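Local coordinates for B12-binding domain-containing protein (Kitasatospora setae, PDB 6WTF) that probably methylates C2 of tryptophan, using cobalamin, S-adenosylmethionine and a [4Fe-4S] cluster, at residues K126-K131 with W189-L194; L305-Q310 with R328-G333; L373-A378 with A546-W551. All blocks are in the same frame, centred on the assembly; numbering follows the deposited sequence.

Contact 1 of 3, residues K126-K131 with W189-L194; sequences KGPGEK and WQVDQL
Gln190 reaches across to the loop 126-129 and fastens it through a single side-chain nitrogen. NE2 gives one hydrogen to Lys126 O at 2.9 Å and the other to Pro128 O at 2.6 Å, and both acceptors lie close to the plane of the amide. On Pro128 O the donor sits in the carbonyl plane on a lone pair, whereas on Lys126 O it is tilted out of that plane. Because the chain of Gln190 runs straight beyond CG (chi2 176°), its amide arrives end-on between the two carbonyls. Beside this grip the pyrrolidine ring of Pro128 rests its CG on Val191 CG2 at 3.6 Å.

A third hydrogen bond across the contact uses Glu130 OE2, which accepts the backbone N of Asp192 at 2.7 Å, nearly straight at 170°, on the anti side of the carboxylate and somewhat out of its plane. The other oxygen, OE1, is hydrogen-bonded to cobalamin, as is Gly129 N, so one carboxylate joins the cofactor to the 189-194 loop. Residues 126-131 belong to the Rossmann-like B12-binding domain, where they lead from strand 123-125 into helix 130-141, opened by Glu130; 189-194 lies in the long loop before helix 209-216. Glu130 CG lies between the backbone N and the carbonyl carbon (chi1 54°), and a bend at chi2 then brings the carboxylate to Asp192 N.

Farther out, a water accepts from Lys131 N at 2.6 Å and donates to Gln190 O and Pro128 O, linking the start of helix 130-141 to the loop before it and to Gln190. The aliphatic part of Lys131 lies over the 189-192 backbone, with CG 3.3 Å from Gln190 O; its NZ is near Asp192 OD1 but beyond salt-bridge range. Asp192 OD1 takes the N of Leu194 in an Asx turn, while OD2 bonds Ser195. At the other end, Lys126 NZ is held by Asp238 and Ser109.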
loop_
_atom_site.group_PDB
_atom_site.type_symbol
_atom_site.label_atom_id
_atom_site.label_comp_id
_atom_site.label_asym_id
_atom_site.label_seq_id
_atom_site.Cartn_x
_atom_site.Cartn_y
_atom_site.Cartn_z
ATOM N N LYS A 126 1.262 15.276 2.244
ATOM C CA LYS A 126 2.149 14.134 2.455
ATOM C C LYS A 126 1.806 13.493 3.793
ATOM O O LYS A 126 1.829 14.163 4.830
ATOM C CB LYS A 126 3.617 14.559 2.437
ATOM C CG LYS A 126 4.622 13.415 2.588
ATOM C CD LYS A 126 6.046 13.971 2.692
ATOM C CE LYS A 126 7.108 12.866 2.736
ATOM N NZ LYS A 126 7.290 12.215 1.412
ATOM N N GLY A 127 1.484 12.203 3.769
ATOM C CA GLY A 127 1.098 11.509 4.972
ATOM C C GLY A 127 -0.398 11.590 5.196
ATOM O O GLY A 127 -1.166 11.907 4.282
ATOM N N PRO A 128 -0.842 11.294 6.419
ATOM C CA PRO A 128 -2.281 11.351 6.716
ATOM C C PRO A 128 -2.823 12.750 6.474
ATOM O O PRO A 128 -2.175 13.751 6.786
ATOM C CB PRO A 128 -2.370 10.962 8.196
ATOM C CG PRO A 128 -1.014 10.445 8.591
ATOM C CD PRO A 128 -0.051 10.627 7.469
ATOM N N GLY A 129 -4.017 12.814 5.896
ATOM C CA GLY A 129 -4.535 14.090 5.445
ATOM C C GLY A 129 -5.782 14.610 6.124
ATOM O O GLY A 129 -6.259 15.693 5.772
ATOM N N GLU A 130 -6.329 13.868 7.092
ATOM C CA GLU A 130 -7.644 14.220 7.623
ATOM C C GLU A 130 -7.629 15.575 8.325
ATOM O O GLU A 130 -8.602 16.337 8.240
ATOM C CB GLU A 130 -8.148 13.129 8.571
ATOM C CG GLU A 130 -7.195 12.760 9.696
ATOM C CD GLU A 130 -6.443 11.463 9.446
ATOM O OE1 GLU A 130 -6.046 11.193 8.290
ATOM O OE2 GLU A 130 -6.262 10.708 10.422
ATOM N N LYS A 131 -6.542 15.903 9.019
ATOM C CA LYS A 131 -6.512 17.182 9.721
ATOM C C LYS A 131 -6.125 18.321 8.784
ATOM O O LYS A 131 -6.719 19.404 8.839
ATOM C CB LYS A 131 -5.551 17.110 10.906
ATOM C CG LYS A 131 -5.801 15.927 11.823
ATOM C CD LYS A 131 -6.071 16.374 13.250
ATOM C CE LYS A 131 -6.529 15.211 14.117
ATOM N NZ LYS A 131 -8.007 15.170 14.260
ATOM N N TRP A 189 0.836 14.070 14.517
ATOM C CA TRP A 189 -0.105 15.177 14.621
ATOM C C TRP A 189 -1.088 15.216 13.459
ATOM O O TRP A 189 -2.134 15.863 13.573
ATOM C CB TRP A 189 0.639 16.509 14.699
ATOM C CG TRP A 189 1.332 16.905 13.429
ATOM C CD1 TRP A 189 2.610 16.590 13.052
ATOM C CD2 TRP A 189 0.783 17.692 12.366
ATOM N NE1 TRP A 189 2.888 17.138 11.820
ATOM C CE2 TRP A 189 1.785 17.819 11.379
ATOM C CE3 TRP A 189 -0.455 18.308 12.156
ATOM C CZ2 TRP A 189 1.583 18.534 10.198
ATOM C CZ3 TRP A 189 -0.653 19.016 10.981
ATOM C CH2 TRP A 189 0.359 19.123 10.017
ATOM N N GLN A 190 -0.759 14.576 12.332
ATOM C CA GLN A 190 -1.670 14.542 11.195
ATOM C C GLN A 190 -2.808 13.541 11.368
ATOM O O GLN A 190 -3.791 13.613 10.623
ATOM C CB GLN A 190 -0.896 14.232 9.906
ATOM C CG GLN A 190 0.077 15.334 9.480
ATOM C CD GLN A 190 0.901 14.965 8.258
ATOM O OE1 GLN A 190 2.098 15.256 8.189
ATOM N NE2 GLN A 190 0.264 14.327 7.285
ATOM N N VAL A 191 -2.719 12.653 12.351
ATOM C CA VAL A 191 -3.622 11.512 12.481
ATOM C C VAL A 191 -4.801 11.871 13.376
ATOM O O VAL A 191 -4.642 12.542 14.404
ATOM C CB VAL A 191 -2.868 10.289 13.040
ATOM C CG1 VAL A 191 -3.829 9.138 13.296
ATOM C CG2 VAL A 191 -1.752 9.860 12.100
ATOM N N ASP A 192 -5.994 11.429 12.973
ATOM C CA ASP A 192 -7.190 11.468 13.817
ATOM C C ASP A 192 -7.202 10.172 14.623
ATOM O O ASP A 192 -7.580 9.113 14.115
ATOM C CB ASP A 192 -8.440 11.640 12.955
ATOM C CG ASP A 192 -9.742 11.604 13.754
ATOM O OD1 ASP A 192 -9.728 11.345 14.978
ATOM O OD2 ASP A 192 -10.804 11.863 13.139
ATOM N N GLN A 193 -6.768 10.251 15.879
ATOM C CA GLN A 193 -6.605 9.073 16.724
ATOM C C GLN A 193 -7.837 8.752 17.561
ATOM O O GLN A 193 -7.829 7.750 18.281
ATOM C CB GLN A 193 -5.396 9.247 17.657
ATOM C CG GLN A 193 -4.101 9.656 16.960
ATOM C CD GLN A 193 -2.915 9.690 17.903
ATOM O OE1 GLN A 193 -2.267 10.723 18.062
ATOM N NE2 GLN A 193 -2.619 8.557 18.528
ATOM N N LEU A 194 -8.885 9.571 17.495
ATOM C CA LEU A 194 -10.056 9.405 18.350
ATOM C C LEU A 194 -11.276 8.865 17.624
ATOM O O LEU A 194 -11.954 7.982 18.149
ATOM C CB LEU A 194 -10.433 10.740 19.007
ATOM C CG LEU A 194 -9.352 11.497 19.775
ATOM C CD1 LEU A 194 -9.848 12.895 20.114
ATOM C CD2 LEU A 194 -8.945 10.743 21.032
HETATM O O HOH W 1 3.375 15.681 6.148
HETATM O O HOH W 2 -3.949 15.502 8.692
#

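Contact 2 of 3, residues L305-Q310 with R328-G333; sequences LWVYCQ and RGVNVG. With TRP (tryptophan), chain F; SA8 (S-5'-azamethionine-5'-deoxyadenosine), chain E.
Leu305-Cys309 and Arg328-Gly333 run as parallel neighbouring strands, crossing at -19°, and are joined by five backbone hydrogen bonds from Arg328 N to Leu305 O at one end to Gly333 N to Cys309 O at the other; the bond from Val307 N to Gly329 O, at 3.3 Å, is weak. On one face, Trp306 lays its indole over the start of the second strand. Arg328 CB sits above the six-membered ring in a CH-pi contact, 3.7 Å from the centroid, and Gly329 CA approaches CE3 to 3.5 Å, close packing that a glycine permits.

Farther along the same face, Tyr308 and Asn331 lie side by side and point the same way, with the amide almost perpendicular to the ring (89°). Asn331 CG comes to the ring edge, 3.6 Å from Tyr308 CE1. The phenol reaches the substrate: Tyr308 OH donates a very short bond, 2.5 Å, to O of the bound tryptophan, while CB of the S-adenosylmethionine analogue sits over the centre of the ring. Asn331 CG is anti to the backbone N (chi1 179°), which carries ND2 to Glu377, its hydrogen-bond partner, and to within 3.1 Å of the tryptophan OXT.

The reverse face is apolar, with Val307 CG2 meeting Val330 CG2 at 3.7 Å and Val330 CG1 touching Cys309 CB. There Val330 and Val332 pack against helix 357-369, touching Leu363. The pair forms part of a beta-alpha-beta unit in which helix 316-325 makes the crossover, within the radical SAM core, flanked by strand 266-269 beside 304-309 and by strand 373-380 beside 327-335.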
loop_
_atom_site.group_PDB
_atom_site.type_symbol
_atom_site.label_atom_id
_atom_site.label_comp_id
_atom_site.label_asym_id
_atom_site.label_seq_id
_atom_site.Cartn_x
_atom_site.Cartn_y
_atom_site.Cartn_z
ATOM N N LEU A 305 -10.055 -12.114 10.388
ATOM C CA LEU A 305 -9.034 -11.075 10.362
ATOM C C LEU A 305 -7.813 -11.528 9.571
ATOM O O LEU A 305 -7.310 -12.641 9.767
ATOM C CB LEU A 305 -8.624 -10.712 11.789
ATOM C CG LEU A 305 -7.727 -9.493 12.006
ATOM C CD1 LEU A 305 -8.400 -8.203 11.533
ATOM C CD2 LEU A 305 -7.339 -9.395 13.473
ATOM N N TRP A 306 -7.323 -10.649 8.698
ATOM C CA TRP A 306 -6.115 -10.890 7.919
ATOM C C TRP A 306 -5.142 -9.749 8.179
ATOM O O TRP A 306 -5.538 -8.581 8.156
ATOM C CB TRP A 306 -6.439 -11.005 6.427
ATOM C CG TRP A 306 -7.528 -12.005 6.138
ATOM C CD1 TRP A 306 -8.875 -11.782 6.168
ATOM C CD2 TRP A 306 -7.359 -13.392 5.803
ATOM N NE1 TRP A 306 -9.554 -12.937 5.862
ATOM C CE2 TRP A 306 -8.647 -13.940 5.635
ATOM C CE3 TRP A 306 -6.245 -14.218 5.625
ATOM C CZ2 TRP A 306 -8.853 -15.279 5.295
ATOM C CZ3 TRP A 306 -6.449 -15.546 5.290
ATOM C CH2 TRP A 306 -7.746 -16.064 5.130
ATOM N N VAL A 307 -3.875 -10.085 8.442
ATOM C CA VAL A 307 -2.923 -9.122 8.980
ATOM C C VAL A 307 -1.583 -9.199 8.256
ATOM O O VAL A 307 -1.255 -10.185 7.588
ATOM C CB VAL A 307 -2.706 -9.317 10.499
ATOM C CG1 VAL A 307 -4.000 -9.091 11.261
ATOM C CG2 VAL A 307 -2.149 -10.709 10.784
ATOM N N TYR A 308 -0.817 -8.118 8.390
ATOM C CA TYR A 308 0.596 -8.060 8.041
ATOM C C TYR A 308 1.427 -8.165 9.312
ATOM O O TYR A 308 1.072 -7.583 10.340
ATOM C CB TYR A 308 0.949 -6.753 7.324
ATOM C CG TYR A 308 0.745 -6.748 5.824
ATOM C CD1 TYR A 308 1.087 -7.846 5.044
ATOM C CD2 TYR A 308 0.219 -5.630 5.188
ATOM C CE1 TYR A 308 0.901 -7.828 3.666
ATOM C CE2 TYR A 308 0.028 -5.604 3.821
ATOM C CZ TYR A 308 0.368 -6.702 3.065
ATOM O OH TYR A 308 0.177 -6.662 1.703
ATOM N N CYS A 309 2.522 -8.916 9.250
ATOM C CA CYS A 309 3.421 -9.015 10.388
ATOM C C CYS A 309 4.869 -9.048 9.919
ATOM O O CYS A 309 5.169 -9.435 8.786
ATOM C CB CYS A 309 3.138 -10.263 11.247
ATOM S SG CYS A 309 1.758 -10.104 12.427
ATOM N N GLN A 310 5.750 -8.610 10.800
ATOM C CA GLN A 310 7.170 -8.899 10.721
ATOM C C GLN A 310 7.464 -10.130 11.564
ATOM O O GLN A 310 6.669 -10.492 12.437
ATOM C CB GLN A 310 7.981 -7.702 11.211
ATOM C CG GLN A 310 8.064 -6.581 10.205
ATOM C CD GLN A 310 8.801 -6.996 8.953
ATOM O OE1 GLN A 310 10.011 -7.230 8.980
ATOM N NE2 GLN A 310 8.079 -7.101 7.850
ATOM N N ARG A 328 -7.412 -15.218 10.649
ATOM C CA ARG A 328 -7.468 -16.313 9.697
ATOM C C ARG A 328 -6.177 -16.505 8.921
ATOM O O ARG A 328 -5.911 -17.616 8.461
ATOM C CB ARG A 328 -8.609 -16.069 8.703
ATOM C CG ARG A 328 -9.259 -17.310 8.159
ATOM C CD ARG A 328 -10.125 -17.985 9.212
ATOM N NE ARG A 328 -10.950 -19.019 8.602
ATOM C CZ ARG A 328 -12.072 -19.490 9.132
ATOM N NH1 ARG A 328 -12.512 -19.023 10.294
ATOM N NH2 ARG A 328 -12.757 -20.425 8.492
ATOM N N GLY A 329 -5.369 -15.456 8.776
ATOM C CA GLY A 329 -4.123 -15.567 8.044
ATOM C C GLY A 329 -3.149 -14.484 8.439
ATOM O O GLY A 329 -3.540 -13.386 8.847
ATOM N N VAL A 330 -1.863 -14.800 8.310
ATOM C CA VAL A 330 -0.781 -13.864 8.581
ATOM C C VAL A 330 0.155 -13.860 7.381
ATOM O O VAL A 330 0.614 -14.918 6.942
ATOM C CB VAL A 330 -0.006 -14.232 9.863
ATOM C CG1 VAL A 330 1.180 -13.289 10.056
ATOM C CG2 VAL A 330 -0.926 -14.208 11.076
ATOM N N ASN A 331 0.413 -12.676 6.841
ATOM C CA ASN A 331 1.460 -12.470 5.850
ATOM C C ASN A 331 2.666 -11.894 6.579
ATOM O O ASN A 331 2.566 -10.827 7.196
ATOM C CB ASN A 331 0.985 -11.535 4.735
ATOM C CG ASN A 331 2.052 -11.274 3.683
ATOM O OD1 ASN A 331 3.136 -10.783 3.988
ATOM N ND2 ASN A 331 1.741 -11.598 2.433
ATOM N N VAL A 332 3.790 -12.612 6.535
ATOM C CA VAL A 332 5.013 -12.218 7.226
ATOM C C VAL A 332 6.072 -11.858 6.190
ATOM O O VAL A 332 6.405 -12.667 5.312
ATOM C CB VAL A 332 5.510 -13.315 8.185
ATOM C CG1 VAL A 332 5.714 -14.642 7.461
ATOM C CG2 VAL A 332 6.793 -12.869 8.871
ATOM N N GLY A 333 6.597 -10.641 6.292
ATOM C CA GLY A 333 7.645 -10.195 5.397
ATOM C C GLY A 333 9.022 -10.607 5.871
ATOM O O GLY A 333 9.844 -9.758 6.233
HETATM N N TRP F . 2.640 -9.647 -1.501
HETATM C CA TRP F . 1.670 -8.697 -0.963
HETATM C C TRP F . 0.608 -9.432 -0.158
HETATM O O TRP F . -0.155 -8.822 0.594
HETATM C CB TRP F . 1.017 -7.882 -2.086
HETATM C CG TRP F . 2.005 -7.282 -3.046
HETATM C CD1 TRP F . 2.305 -7.734 -4.295
HETATM C CD2 TRP F . 2.824 -6.125 -2.830
HETATM N NE1 TRP F . 3.259 -6.932 -4.873
HETATM C CE2 TRP F . 3.596 -5.936 -3.995
HETATM C CE3 TRP F . 2.980 -5.231 -1.765
HETATM C CZ2 TRP F . 4.513 -4.895 -4.126
HETATM C CZ3 TRP F . 3.893 -4.191 -1.900
HETATM C CH2 TRP F . 4.645 -4.033 -3.072
HETATM O OXT TRP F . 0.497 -10.659 -0.252
HETATM N N SA8 E . 3.435 -3.004 5.100
HETATM C CA SA8 E . 4.254 -3.784 4.155
HETATM C C SA8 E . 3.786 -3.538 2.726
HETATM O O SA8 E . 4.761 -3.569 1.873
HETATM O OXT SA8 E . 2.617 -3.333 2.431
HETATM C CB SA8 E . 4.227 -5.312 4.477
HETATM C CG SA8 E . 5.491 -6.022 4.011
HETATM N ND SA8 E . 5.539 -6.251 2.565
HETATM C CE SA8 E . 4.408 -7.081 2.134
HETATM C "C5'" SA8 E . 6.841 -6.758 2.141
HETATM C "C4'" SA8 E . 6.906 -7.070 0.657
HETATM O "O4'" SA8 E . 6.508 -5.912 -0.105
HETATM C "C3'" SA8 E . 8.318 -7.358 0.168
HETATM O "O3'" SA8 E . 8.690 -8.706 0.428
HETATM C "C2'" SA8 E . 8.194 -7.073 -1.331
HETATM O "O2'" SA8 E . 7.684 -8.203 -2.031
HETATM C "C1'" SA8 E . 7.174 -5.921 -1.359
HETATM N N9 SA8 E . 7.759 -4.602 -1.584
HETATM C C8 SA8 E . 7.716 -3.518 -0.746
HETATM N N7 SA8 E . 8.353 -2.465 -1.201
HETATM C C5 SA8 E . 8.849 -2.885 -2.428
HETATM C C6 SA8 E . 9.610 -2.235 -3.420
HETATM N N6 SA8 E . 10.071 -0.982 -3.307
HETATM N N1 SA8 E . 9.905 -2.931 -4.540
HETATM C C2 SA8 E . 9.478 -4.193 -4.646
HETATM N N3 SA8 E . 8.770 -4.912 -3.772
HETATM C C4 SA8 E . 8.483 -4.198 -2.678
HETATM O O HOH W 3 8.680 -6.839 5.091
#

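Contact 3 of 3, residues L373-A378 with A546-W551; sequences LTMVEA and AFWSHW. With TRP (tryptophan), chain F.
Trp548 covers Met375 and Leu373 where two overlapping type I turns of the 546-551 loop meet strand 373-380 of the radical SAM core, and a Met-aromatic contact lies at the centre of the interface. The first turn starts at Ala546, whose O accepts both the N and the OG of Ser549. Ala546 CB also packs on the indole face of Trp548 opposite Met375. Phe547 turns aside to meet Tyr529 edge-to-face and touches cobalamin.

The Trp548 ring then stands over the strand. Met375 CB lies above the six-membered ring, 3.8 Å from its centroid, and SD above the five-membered ring, 3.9 Å from that centroid. The fully extended Met375 chain crosses the indole, and the same SD lies 3.6 Å from OXT of the bound tryptophan. Two residues along the strand, Glu377 OE2 accepts the tryptophan N at 2.6 Å. The benzo rim of Trp548 meets Leu373, CZ3 to CB at 3.8 Å.

Ser549, which closes the first turn, makes the last and loosest approach to the strand, its CB 4.3 Å from Leu373 CD1.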
loop_
_atom_site.group_PDB
_atom_site.type_symbol
_atom_site.label_atom_id
_atom_site.label_comp_id
_atom_site.label_asym_id
_atom_site.label_seq_id
_atom_site.Cartn_x
_atom_site.Cartn_y
_atom_site.Cartn_z
ATOM N N LEU A 373 -3.579 -19.569 8.569
ATOM C CA LEU A 373 -2.794 -19.707 7.353
ATOM C C LEU A 373 -1.637 -18.710 7.351
ATOM O O LEU A 373 -1.633 -17.713 8.080
ATOM C CB LEU A 373 -3.680 -19.511 6.122
ATOM C CG LEU A 373 -5.000 -20.295 6.132
ATOM C CD1 LEU A 373 -5.960 -19.752 5.086
ATOM C CD2 LEU A 373 -4.763 -21.782 5.912
ATOM N N THR A 374 -0.633 -18.997 6.525
ATOM C CA THR A 374 0.570 -18.180 6.493
ATOM C C THR A 374 1.023 -17.943 5.062
ATOM O O THR A 374 0.982 -18.847 4.223
ATOM C CB THR A 374 1.716 -18.828 7.286
ATOM O OG1 THR A 374 1.793 -20.227 6.972
ATOM C CG2 THR A 374 1.511 -18.636 8.776
ATOM N N MET A 375 1.455 -16.720 4.792
ATOM C CA MET A 375 2.202 -16.411 3.585
ATOM C C MET A 375 3.532 -15.798 3.986
ATOM O O MET A 375 3.569 -14.850 4.778
ATOM C CB MET A 375 1.448 -15.459 2.661
ATOM C CG MET A 375 2.259 -15.135 1.413
ATOM S SD MET A 375 1.398 -14.083 0.254
ATOM C CE MET A 375 2.660 -13.847 -0.995
ATOM N N VAL A 376 4.616 -16.345 3.447
ATOM C CA VAL A 376 5.969 -15.889 3.738
ATOM C C VAL A 376 6.493 -15.176 2.500
ATOM O O VAL A 376 6.502 -15.751 1.403
ATOM C CB VAL A 376 6.883 -17.054 4.144
ATOM C CG1 VAL A 376 8.305 -16.562 4.389
ATOM C CG2 VAL A 376 6.332 -17.749 5.376
ATOM N N GLU A 377 6.911 -13.921 2.676
ATOM C CA GLU A 377 7.432 -13.103 1.585
ATOM C C GLU A 377 8.941 -13.264 1.464
ATOM O O GLU A 377 9.657 -13.321 2.468
ATOM C CB GLU A 377 7.110 -11.620 1.804
ATOM C CG GLU A 377 5.632 -11.282 1.980
ATOM C CD GLU A 377 4.920 -11.009 0.665
ATOM O OE1 GLU A 377 5.489 -11.318 -0.403
ATOM O OE2 GLU A 377 3.782 -10.490 0.700
ATOM N N ALA A 378 9.421 -13.329 0.223
ATOM C CA ALA A 378 10.847 -13.289 -0.081
ATOM C C ALA A 378 11.081 -12.271 -1.188
ATOM O O ALA A 378 10.393 -12.302 -2.213
ATOM C CB ALA A 378 11.364 -14.665 -0.510
ATOM N N ALA A 546 -7.995 -12.887 2.160
ATOM C CA ALA A 546 -6.787 -12.386 1.522
ATOM C C ALA A 546 -6.610 -13.031 0.153
ATOM O O ALA A 546 -6.928 -14.206 -0.044
ATOM C CB ALA A 546 -5.564 -12.652 2.399
ATOM N N PHE A 547 -6.107 -12.244 -0.803
ATOM C CA PHE A 547 -5.971 -12.734 -2.170
ATOM C C PHE A 547 -5.054 -13.950 -2.266
ATOM O O PHE A 547 -5.099 -14.664 -3.272
ATOM C CB PHE A 547 -5.463 -11.613 -3.087
ATOM C CG PHE A 547 -6.381 -10.414 -3.158
ATOM C CD1 PHE A 547 -7.735 -10.537 -2.898
ATOM C CD2 PHE A 547 -5.883 -9.165 -3.499
ATOM C CE1 PHE A 547 -8.579 -9.431 -2.968
ATOM C CE2 PHE A 547 -6.713 -8.060 -3.578
ATOM C CZ PHE A 547 -8.066 -8.194 -3.309
ATOM N N TRP A 548 -4.228 -14.210 -1.253
ATOM C CA TRP A 548 -3.382 -15.397 -1.249
ATOM C C TRP A 548 -4.016 -16.595 -0.548
ATOM O O TRP A 548 -3.459 -17.696 -0.621
ATOM C CB TRP A 548 -2.024 -15.090 -0.597
ATOM C CG TRP A 548 -2.099 -14.557 0.810
ATOM C CD1 TRP A 548 -2.103 -13.246 1.191
ATOM C CD2 TRP A 548 -2.159 -15.322 2.021
ATOM N NE1 TRP A 548 -2.170 -13.148 2.560
ATOM C CE2 TRP A 548 -2.200 -14.408 3.093
ATOM C CE3 TRP A 548 -2.178 -16.691 2.302
ATOM C CZ2 TRP A 548 -2.267 -14.819 4.423
ATOM C CZ3 TRP A 548 -2.240 -17.097 3.625
ATOM C CH2 TRP A 548 -2.289 -16.165 4.667
ATOM N N SER A 549 -5.156 -16.418 0.125
ATOM C CA SER A 549 -5.725 -17.504 0.921
ATOM C C SER A 549 -6.336 -18.616 0.072
ATOM O O SER A 549 -6.541 -19.724 0.581
ATOM C CB SER A 549 -6.775 -16.953 1.889
ATOM O OG SER A 549 -7.922 -16.484 1.208
ATOM N N HIS A 550 -6.641 -18.356 -1.198
ATOM C CA HIS A 550 -7.185 -19.375 -2.086
ATOM C C HIS A 550 -6.242 -19.719 -3.230
ATOM O O HIS A 550 -6.640 -20.428 -4.159
ATOM C CB HIS A 550 -8.542 -18.921 -2.630
ATOM C CG HIS A 550 -9.525 -18.569 -1.559
ATOM N ND1 HIS A 550 -10.126 -19.520 -0.763
ATOM C CD2 HIS A 550 -10.001 -17.371 -1.142
ATOM C CE1 HIS A 550 -10.936 -18.924 0.095
ATOM N NE2 HIS A 550 -10.877 -17.620 -0.114
ATOM N N TRP A 551 -4.993 -19.252 -3.166
ATOM C CA TRP A 551 -4.024 -19.536 -4.222
ATOM C C TRP A 551 -3.766 -21.029 -4.382
ATOM O O TRP A 551 -3.614 -21.517 -5.507
ATOM C CB TRP A 551 -2.719 -18.787 -3.940
ATOM C CG TRP A 551 -1.702 -18.935 -5.026
ATOM C CD1 TRP A 551 -0.580 -19.706 -4.987
ATOM C CD2 TRP A 551 -1.752 -18.364 -6.341
ATOM N NE1 TRP A 551 0.101 -19.613 -6.177
ATOM C CE2 TRP A 551 -0.601 -18.801 -7.028
ATOM C CE3 TRP A 551 -2.645 -17.515 -6.995
ATOM C CZ2 TRP A 551 -0.320 -18.419 -8.335
ATOM C CZ3 TRP A 551 -2.366 -17.134 -8.298
ATOM C CH2 TRP A 551 -1.211 -17.588 -8.952
HETATM N N TRP F . 2.640 -9.647 -1.501
HETATM C CA TRP F . 1.670 -8.697 -0.963
HETATM C C TRP F . 0.608 -9.432 -0.158
HETATM O O TRP F . -0.155 -8.822 0.594
HETATM C CB TRP F . 1.017 -7.882 -2.086
HETATM C CG TRP F . 2.005 -7.282 -3.046
HETATM C CD1 TRP F . 2.305 -7.734 -4.295
HETATM C CD2 TRP F . 2.824 -6.125 -2.830
HETATM N NE1 TRP F . 3.259 -6.932 -4.873
HETATM C CE2 TRP F . 3.596 -5.936 -3.995
HETATM C CE3 TRP F . 2.980 -5.231 -1.765
HETATM C CZ2 TRP F . 4.513 -4.895 -4.126
HETATM C CZ3 TRP F . 3.893 -4.191 -1.900
HETATM C CH2 TRP F . 4.645 -4.033 -3.072
HETATM O OXT TRP F . 0.497 -10.659 -0.252
#

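Contact 1 comes first along the chain, followed by contacts 2 and 3 in series. Its centre is about 25 Å from that of contact 2 and about 30 Å from that of contact 3, on the opposite side of the chain's centre from contact 3, and it joins the cobalamin-binding domain to the loop 189-194. Contacts 2 and 3 have centres about 9 Å apart and share the radical SAM sheet, in which strands 327-335 and 373-380 are neighbours; Val332 N probably donates a hydrogen bond to Met375 O, 2.9 Å away. Both reach the bound tryptophan, so together they line part of its amino-acid end, while contact 1 holds another part of the cobalamin that also touches Tyr308.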